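PDB 3IBS: VWFA domain-containing protein from Bacteroides thetaiotaomicron, which is of unknown function but carries a von Willebrand factor type A domain that binds a magnesium ion, and is probably held at the cell membrane. Local coordinates for residues G54-V57 against D61-T64; L100-F105 against R113-I118; G139-V144 against S206-K211. All blocks are in the same frame, centred on the assembly; numbering follows the deposited sequence.

Contact 1 of 3, residues G54-V57 against D61-T64; sequences GMIV and DAFT
Val57 and Phe63 are paired across the hairpin as an antiparallel hydrogen-bonded pair, and together with Ile56 they carry most of the contact. Two backbone bonds join the pair: Val57 N donates to Phe63 O at 3.0 Å, and Phe63 N donates to Val57 O, the straighter of the two at 162°. Each of these carbonyl oxygens also receives a CA-H...O contact from the neighbouring residue, Ile56 CA to Phe63 O at 3.2 Å and Ala62 CA to Val57 O. On the face of the sheet that Val57 and Phe63 share, the side chains run side by side and point the same way. The CG2 methyl of Val57 sits over one face of the phenyl ring as a CH-pi contact, 3.8 Å from the Phe63 ring centroid and displaced toward the CE2–CZ rim. Phe63 reaches this position because its CG lies between the backbone N and the carbonyl carbon (chi1 79°), which brings the ring alongside Val57, its face turned to CG2. A serine at Phe63 would probably leave Val57 CG2 without its aromatic partner and open a gap on that face. The other face holds Ile56 and Thr64, a non-hydrogen-bonded pair, with Ile56 CG2 meeting the methyl CB of Ala62 at 4.1 Å. Strand 62-69 is the outermost strand on this side of the sheet within the chain, and strand 52-58 lies next to it, bonded in turn to strand 13-19 through Gly54 and Ile56. Helix 94-102 covers the Ile56 face with Ala97, Leu100 and Ala101, while Ile82 packs on Val57 and Ile87 on Phe63 from loops on the other.

Contact 2 of 3, residues L100-F105 against R113-I118; sequences LATRSF and RAIIVI
Phe105 and Ala101 meet Ile115 and Arg113 where helix 94-102 and the turn that follows it lie against strand 113-119, an inner strand of the doubly wound, Rossmann-like sheet of a von Willebrand factor type A domain. Ala101 CB sits against the end of Ile115, 3.5 Å from its CD1, and Thr102 CG2 touches the same methyl. Past the helix, the Phe105 ring lies along the start of the strand. The aliphatic part of Arg113 passes over one face, with Arg113 CB in a CH-pi contact 4.2 Å from the ring centroid. The edge of the ring is turned to the strand: Phe105 CZ approaches Ala114 O at 3.4 Å and Ile115 CG1 at 3.7 Å. Arg113 runs extended from CG to NE (chi2 -177°), sliding past Phe105 in the opposite direction, with its guanidinium 80° from the ring plane. Its polar atoms find partners outside the contact: NE in a salt bridge with Glu13, NH2 hydrogen-bonded to Gln108 O and Thr106 OG1. No hydrogen bond crosses the contact; its cohesion is mostly apolar, and Arg113 offers Phe105 its CB–CD chain and the start of its guanidinium, NE, while Glu13 probably balances its charge.

Contact 3 of 3, residues G139-V144 against S206-K211; sequences GIQVSV and SQEISK
Strand 140-144 and helix 206-211 keep their backbones well apart, the nearest CA atoms, those of Ser143 and Glu208, lying 9.2 Å from each other, so that only side chains bridge the interval. Glu208 does the reaching from the helix. Its CG stands anti to the backbone N (chi1 173°) and the chain then bends at chi2, which turns the carboxylate toward the strand. From the other side comes Gln141, extended beyond CG, and the two side chains cross at about a right angle with amide and carboxylate planes 87° apart. Gln141 NE2 stops 3.6 Å from Glu208 OE2, too far for a direct bond, and a water makes the link: it accepts from Gln141 NE2 at 3.0 Å and donates to Glu208 OE2 at 2.7 Å. The same NE2 also bonds to Lys189 O, which probably helps to fix the rotation of the amide. Farther along the strand, Ser143 OG lies 4.4 Å from Glu208 CG, a loose contact, and the Ser143 hydroxyl is hydrogen-bonded to Ile191 N. Strand 140-147 lies between strand 113-119, to which Gln141 and Ser143 are joined by backbone bonds, and the outermost strand 191-195. Helix 200-214 also packs on the neighbouring strand 113-119, where Ile209 meets Ile116. On the opposite face of strand 140-147, helices 128-136 and 178-187 cover Val142 and Val144, respectively.

In the fold
The three contacts sample one central sheet, whose strands are joined by backbone bonds while its helices are held by side chains. Contact 1 is strand to strand at an outer side of the sheet, partly buried, with 54-57 in the core and 61-64 more open; contacts 2 and 3 set a helix against a strand, one by close apolar packing and the other through a water between partly exposed polar side chains. Helix 94-102, part of contact 2, also packs on contact 1, where Ile56 CD1 meets Ala101. Contacts 2 and 3 meet through strands 113-119 and 140-147, where Ile115 packs on Ile140. Contacts 1 and 3 do not touch, their centres about 18 Å apart.

Contact 1 of 3, residues G54-V57 against D61-T64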
loop_
_atom_site.group_PDB
_atom_site.type_symbol
_atom_site.label_atom_id
_atom_site.label_comp_id
_atom_site.label_asym_id
_atom_site.label_seq_id
_atom_site.Cartn_x
_atom_site.Cartn_y
_atom_site.Cartn_z
ATOM N N GLY A 54 24.834 17.636 -15.293
ATOM C CA GLY A 54 24.106 16.926 -16.345
ATOM C C GLY A 54 23.194 15.899 -15.705
ATOM O O GLY A 54 23.335 15.592 -14.518
HETATM N N MSE A 55 22.244 15.382 -16.468
HETATM C CA MSE A 55 21.317 14.387 -15.928
HETATM C C MSE A 55 20.998 13.307 -16.942
HETATM O O MSE A 55 20.794 13.585 -18.144
HETATM C CB MSE A 55 19.997 15.032 -15.487
HETATM C CG MSE A 55 20.150 16.168 -14.466
HETATM SE SE MSE A 55 18.384 16.952 -14.042
HETATM C CE MSE A 55 17.799 15.351 -13.149
ATOM N N ILE A 56 20.934 12.087 -16.434
ATOM C CA ILE A 56 20.551 10.909 -17.205
ATOM C C ILE A 56 19.390 10.293 -16.455
ATOM O O ILE A 56 19.400 10.307 -15.226
ATOM C CB ILE A 56 21.721 9.909 -17.221
ATOM C CG1 ILE A 56 22.794 10.388 -18.200
ATOM C CG2 ILE A 56 21.256 8.479 -17.539
ATOM C CD1 ILE A 56 24.155 9.835 -17.902
ATOM N N VAL A 57 18.371 9.826 -17.177
ATOM C CA VAL A 57 17.305 9.061 -16.561
ATOM C C VAL A 57 17.426 7.616 -17.059
ATOM O O VAL A 57 17.912 7.380 -18.175
ATOM C CB VAL A 57 15.898 9.682 -16.804
ATOM C CG1 VAL A 57 15.755 11.023 -16.059
ATOM C CG2 VAL A 57 15.637 9.903 -18.310
ATOM N N ASP A 61 16.356 1.104 -20.149
ATOM C CA ASP A 61 17.381 1.804 -20.933
ATOM C C ASP A 61 17.789 3.065 -20.176
ATOM O O ASP A 61 17.118 3.448 -19.201
ATOM C CB ASP A 61 16.822 2.232 -22.311
ATOM C CG ASP A 61 16.457 1.037 -23.216
ATOM O OD1 ASP A 61 17.216 0.036 -23.251
ATOM O OD2 ASP A 61 15.398 1.096 -23.893
ATOM N N ALA A 62 18.850 3.728 -20.645
ATOM C CA ALA A 62 19.278 5.020 -20.119
ATOM C C ALA A 62 19.370 6.060 -21.229
ATOM O O ALA A 62 19.818 5.754 -22.306
ATOM C CB ALA A 62 20.633 4.900 -19.424
ATOM N N PHE A 63 18.979 7.299 -20.945
ATOM C CA PHE A 63 19.237 8.382 -21.875
ATOM C C PHE A 63 19.568 9.695 -21.181
ATOM O O PHE A 63 19.267 9.880 -20.001
ATOM C CB PHE A 63 18.114 8.512 -22.935
ATOM C CG PHE A 63 16.865 9.217 -22.462
ATOM C CD1 PHE A 63 16.781 10.618 -22.470
ATOM C CD2 PHE A 63 15.743 8.485 -22.080
ATOM C CE1 PHE A 63 15.595 11.283 -22.056
ATOM C CE2 PHE A 63 14.558 9.137 -21.668
ATOM C CZ PHE A 63 14.487 10.534 -21.656
ATOM N N THR A 64 20.200 10.591 -21.930
ATOM C CA THR A 64 20.576 11.899 -21.445
ATOM C C THR A 64 19.372 12.810 -21.376
ATOM O O THR A 64 18.754 13.118 -22.405
ATOM C CB THR A 64 21.621 12.542 -22.389
ATOM O OG1 THR A 64 22.803 11.722 -22.398
ATOM C CG2 THR A 64 21.980 13.977 -21.905
#

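Contact 2 of 3, residues L100-F105 against R113-I118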
loop_
_atom_site.group_PDB
_atom_site.type_symbol
_atom_site.label_atom_id
_atom_site.label_comp_id
_atom_site.label_asym_id
_atom_site.label_seq_id
_atom_site.Cartn_x
_atom_site.Cartn_y
_atom_site.Cartn_z
ATOM N N LEU A 100 27.058 5.653 -19.773
ATOM C CA LEU A 100 26.646 6.851 -20.516
ATOM C C LEU A 100 27.181 8.117 -19.823
ATOM O O LEU A 100 27.678 9.043 -20.477
ATOM C CB LEU A 100 25.117 6.909 -20.652
ATOM C CG LEU A 100 24.463 8.123 -21.345
ATOM C CD1 LEU A 100 24.972 8.313 -22.813
ATOM C CD2 LEU A 100 22.926 7.990 -21.296
ATOM N N ALA A 101 27.096 8.160 -18.496
ATOM C CA ALA A 101 27.634 9.323 -17.772
ATOM C C ALA A 101 29.122 9.561 -18.034
ATOM O O ALA A 101 29.540 10.702 -18.261
ATOM C CB ALA A 101 27.355 9.227 -16.260
ATOM N N THR A 102 29.925 8.497 -18.001
ATOM C CA THR A 102 31.368 8.645 -18.262
ATOM C C THR A 102 31.667 9.213 -19.652
ATOM O O THR A 102 32.647 9.930 -19.814
ATOM C CB THR A 102 32.162 7.319 -18.096
ATOM O OG1 THR A 102 31.982 6.512 -19.265
ATOM C CG2 THR A 102 31.699 6.548 -16.864
ATOM N N ARG A 103 30.841 8.895 -20.649
ATOM C CA ARG A 103 30.990 9.480 -21.995
ATOM C C ARG A 103 30.507 10.938 -22.101
ATOM O O ARG A 103 30.671 11.545 -23.139
ATOM C CB ARG A 103 30.189 8.681 -23.037
ATOM C CG ARG A 103 30.561 7.222 -23.180
ATOM C CD ARG A 103 29.958 6.615 -24.481
ATOM N NE ARG A 103 28.512 6.335 -24.442
ATOM C CZ ARG A 103 27.939 5.319 -23.782
ATOM N NH1 ARG A 103 28.658 4.482 -23.039
ATOM N NH2 ARG A 103 26.632 5.148 -23.844
ATOM N N SER A 104 29.887 11.478 -21.052
ATOM C CA SER A 104 29.130 12.732 -21.170
ATOM C C SER A 104 29.837 13.934 -20.528
ATOM O O SER A 104 29.323 15.067 -20.558
ATOM C CB SER A 104 27.740 12.576 -20.538
ATOM O OG SER A 104 26.979 11.559 -21.175
ATOM N N PHE A 105 30.989 13.677 -19.917
ATOM C CA PHE A 105 31.757 14.726 -19.264
ATOM C C PHE A 105 32.545 15.468 -20.322
ATOM O O PHE A 105 32.724 14.948 -21.414
ATOM C CB PHE A 105 32.693 14.109 -18.211
ATOM C CG PHE A 105 31.981 13.602 -16.981
ATOM C CD1 PHE A 105 31.595 14.478 -15.979
ATOM C CD2 PHE A 105 31.746 12.244 -16.804
ATOM C CE1 PHE A 105 30.958 14.025 -14.820
ATOM C CE2 PHE A 105 31.089 11.768 -15.662
ATOM C CZ PHE A 105 30.698 12.657 -14.661
ATOM N N ARG A 113 35.253 15.146 -11.085
ATOM C CA ARG A 113 34.044 14.672 -11.733
ATOM C C ARG A 113 33.359 13.619 -10.886
ATOM O O ARG A 113 34.013 12.699 -10.365
ATOM C CB ARG A 113 34.353 14.092 -13.117
ATOM C CG ARG A 113 35.021 15.079 -14.073
ATOM C CD ARG A 113 35.229 14.478 -15.435
ATOM N NE ARG A 113 35.386 15.540 -16.412
ATOM C CZ ARG A 113 36.548 16.083 -16.774
ATOM N NH1 ARG A 113 37.691 15.665 -16.239
ATOM N NH2 ARG A 113 36.559 17.053 -17.672
ATOM N N ALA A 114 32.043 13.756 -10.753
ATOM C CA ALA A 114 31.247 12.801 -9.985
ATOM C C ALA A 114 30.021 12.336 -10.761
ATOM O O ALA A 114 29.417 13.115 -11.526
ATOM C CB ALA A 114 30.818 13.416 -8.657
ATOM N N ILE A 115 29.678 11.058 -10.580
ATOM C CA ILE A 115 28.414 10.506 -11.051
ATOM C C ILE A 115 27.619 10.177 -9.804
ATOM O O ILE A 115 28.156 9.530 -8.904
ATOM C CB ILE A 115 28.610 9.213 -11.901
ATOM C CG1 ILE A 115 29.423 9.525 -13.160
ATOM C CG2 ILE A 115 27.237 8.580 -12.227
ATOM C CD1 ILE A 115 29.863 8.265 -13.955
ATOM N N ILE A 116 26.375 10.650 -9.733
ATOM C CA ILE A 116 25.530 10.414 -8.555
ATOM C C ILE A 116 24.327 9.622 -8.995
ATOM O O ILE A 116 23.465 10.161 -9.693
ATOM C CB ILE A 116 25.086 11.723 -7.892
ATOM C CG1 ILE A 116 26.313 12.504 -7.418
ATOM C CG2 ILE A 116 24.148 11.443 -6.696
ATOM C CD1 ILE A 116 25.957 13.866 -7.025
ATOM N N VAL A 117 24.316 8.330 -8.632
ATOM C CA VAL A 117 23.243 7.421 -8.979
ATOM C C VAL A 117 22.211 7.511 -7.868
ATOM O O VAL A 117 22.548 7.387 -6.681
ATOM C CB VAL A 117 23.751 5.936 -9.092
ATOM C CG1 VAL A 117 22.626 4.991 -9.540
ATOM C CG2 VAL A 117 24.926 5.847 -10.063
ATOM N N ILE A 118 20.967 7.776 -8.246
ATOM C CA ILE A 118 19.868 7.823 -7.282
ATOM C C ILE A 118 18.833 6.747 -7.618
ATOM O O ILE A 118 18.181 6.805 -8.669
ATOM C CB ILE A 118 19.196 9.197 -7.270
ATOM C CG1 ILE A 118 20.265 10.285 -7.029
ATOM C CG2 ILE A 118 18.103 9.236 -6.211
ATOM C CD1 ILE A 118 19.737 11.803 -7.125
#

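Contact 3 of 3, residues G139-V144 against S206-K211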
loop_
_atom_site.group_PDB
_atom_site.type_symbol
_atom_site.label_atom_id
_atom_site.label_comp_id
_atom_site.label_asym_id
_atom_site.label_seq_id
_atom_site.Cartn_x
_atom_site.Cartn_y
_atom_site.Cartn_z
ATOM N N GLY A 139 39.171 8.499 -13.077
ATOM C CA GLY A 139 39.152 9.593 -12.114
ATOM C C GLY A 139 37.766 10.136 -11.775
ATOM O O GLY A 139 37.651 11.216 -11.202
ATOM N N ILE A 140 36.712 9.404 -12.136
ATOM C CA ILE A 140 35.340 9.838 -11.836
ATOM C C ILE A 140 34.845 9.124 -10.570
ATOM O O ILE A 140 34.956 7.915 -10.475
ATOM C CB ILE A 140 34.388 9.533 -13.019
ATOM C CG1 ILE A 140 34.806 10.331 -14.265
ATOM C CG2 ILE A 140 32.928 9.868 -12.644
ATOM C CD1 ILE A 140 34.409 9.662 -15.591
ATOM N N GLN A 141 34.323 9.858 -9.592
ATOM C CA GLN A 141 33.842 9.208 -8.383
ATOM C C GLN A 141 32.353 8.942 -8.456
ATOM O O GLN A 141 31.560 9.872 -8.643
ATOM C CB GLN A 141 34.191 10.016 -7.132
ATOM C CG GLN A 141 35.709 10.065 -6.882
ATOM C CD GLN A 141 36.068 10.942 -5.689
ATOM O OE1 GLN A 141 36.499 12.085 -5.850
ATOM N NE2 GLN A 141 35.874 10.413 -4.488
ATOM N N VAL A 142 31.984 7.670 -8.300
ATOM C CA VAL A 142 30.591 7.272 -8.384
ATOM C C VAL A 142 29.994 7.118 -6.984
ATOM O O VAL A 142 30.429 6.259 -6.192
ATOM C CB VAL A 142 30.392 5.989 -9.233
ATOM C CG1 VAL A 142 28.890 5.691 -9.441
ATOM C CG2 VAL A 142 31.080 6.129 -10.594
ATOM N N SER A 143 28.998 7.949 -6.691
ATOM C CA SER A 143 28.239 7.869 -5.436
ATOM C C SER A 143 26.831 7.354 -5.678
ATOM O O SER A 143 26.317 7.462 -6.792
ATOM C CB SER A 143 28.168 9.230 -4.710
ATOM O OG SER A 143 29.444 9.593 -4.208
ATOM N N VAL A 144 26.217 6.792 -4.627
ATOM C CA VAL A 144 24.856 6.239 -4.727
ATOM C C VAL A 144 24.007 6.702 -3.542
ATOM O O VAL A 144 24.414 6.569 -2.377
ATOM C CB VAL A 144 24.844 4.683 -4.783
ATOM C CG1 VAL A 144 23.426 4.144 -4.978
ATOM C CG2 VAL A 144 25.758 4.163 -5.896
ATOM N N SER A 206 26.158 16.971 -1.083
ATOM C CA SER A 206 26.692 18.302 -1.378
ATOM C C SER A 206 28.045 18.529 -0.686
ATOM O O SER A 206 28.915 19.227 -1.219
ATOM C CB SER A 206 25.693 19.410 -1.016
ATOM O OG SER A 206 24.614 19.452 -1.954
ATOM N N GLN A 207 28.217 17.924 0.488
ATOM C CA GLN A 207 29.472 17.981 1.216
ATOM C C GLN A 207 30.558 17.257 0.440
ATOM O O GLN A 207 31.674 17.753 0.322
ATOM C CB GLN A 207 29.310 17.371 2.622
ATOM C CG GLN A 207 30.617 17.160 3.409
ATOM C CD GLN A 207 31.462 18.427 3.509
ATOM O OE1 GLN A 207 32.658 18.427 3.179
ATOM N NE2 GLN A 207 30.839 19.522 3.949
ATOM N N GLU A 208 30.216 16.078 -0.081
ATOM C CA GLU A 208 31.141 15.265 -0.872
ATOM C C GLU A 208 31.574 16.014 -2.131
ATOM O O GLU A 208 32.760 16.022 -2.484
ATOM C CB GLU A 208 30.494 13.919 -1.222
ATOM C CG GLU A 208 31.293 13.048 -2.179
ATOM C CD GLU A 208 32.605 12.533 -1.593
ATOM O OE1 GLU A 208 32.788 12.595 -0.355
ATOM O OE2 GLU A 208 33.455 12.054 -2.380
ATOM N N ILE A 209 30.605 16.630 -2.810
ATOM C CA ILE A 209 30.886 17.452 -3.991
ATOM C C ILE A 209 31.824 18.625 -3.646
ATOM O O ILE A 209 32.818 18.846 -4.353
ATOM C CB ILE A 209 29.593 17.956 -4.660
ATOM C CG1 ILE A 209 28.804 16.778 -5.256
ATOM C CG2 ILE A 209 29.906 18.982 -5.771
ATOM C CD1 ILE A 209 27.336 17.098 -5.507
ATOM N N SER A 210 31.521 19.347 -2.557
ATOM C CA SER A 210 32.382 20.440 -2.062
ATOM C C SER A 210 33.803 20.002 -1.718
ATOM O O SER A 210 34.756 20.733 -1.972
ATOM C CB SER A 210 31.774 21.106 -0.825
ATOM O OG SER A 210 30.572 21.765 -1.165
ATOM N N LYS A 211 33.919 18.826 -1.111
ATOM C CA LYS A 211 35.202 18.229 -0.733
ATOM C C LYS A 211 36.036 17.906 -1.984
ATOM O O LYS A 211 37.247 18.134 -2.019
ATOM C CB LYS A 211 34.927 16.976 0.106
ATOM C CG LYS A 211 36.127 16.191 0.606
ATOM C CD LYS A 211 35.611 15.042 1.471
ATOM C CE LYS A 211 36.206 13.696 1.055
ATOM N NZ LYS A 211 37.599 13.516 1.518
HETATM O O HOH W 1 36.050 12.672 -2.494
#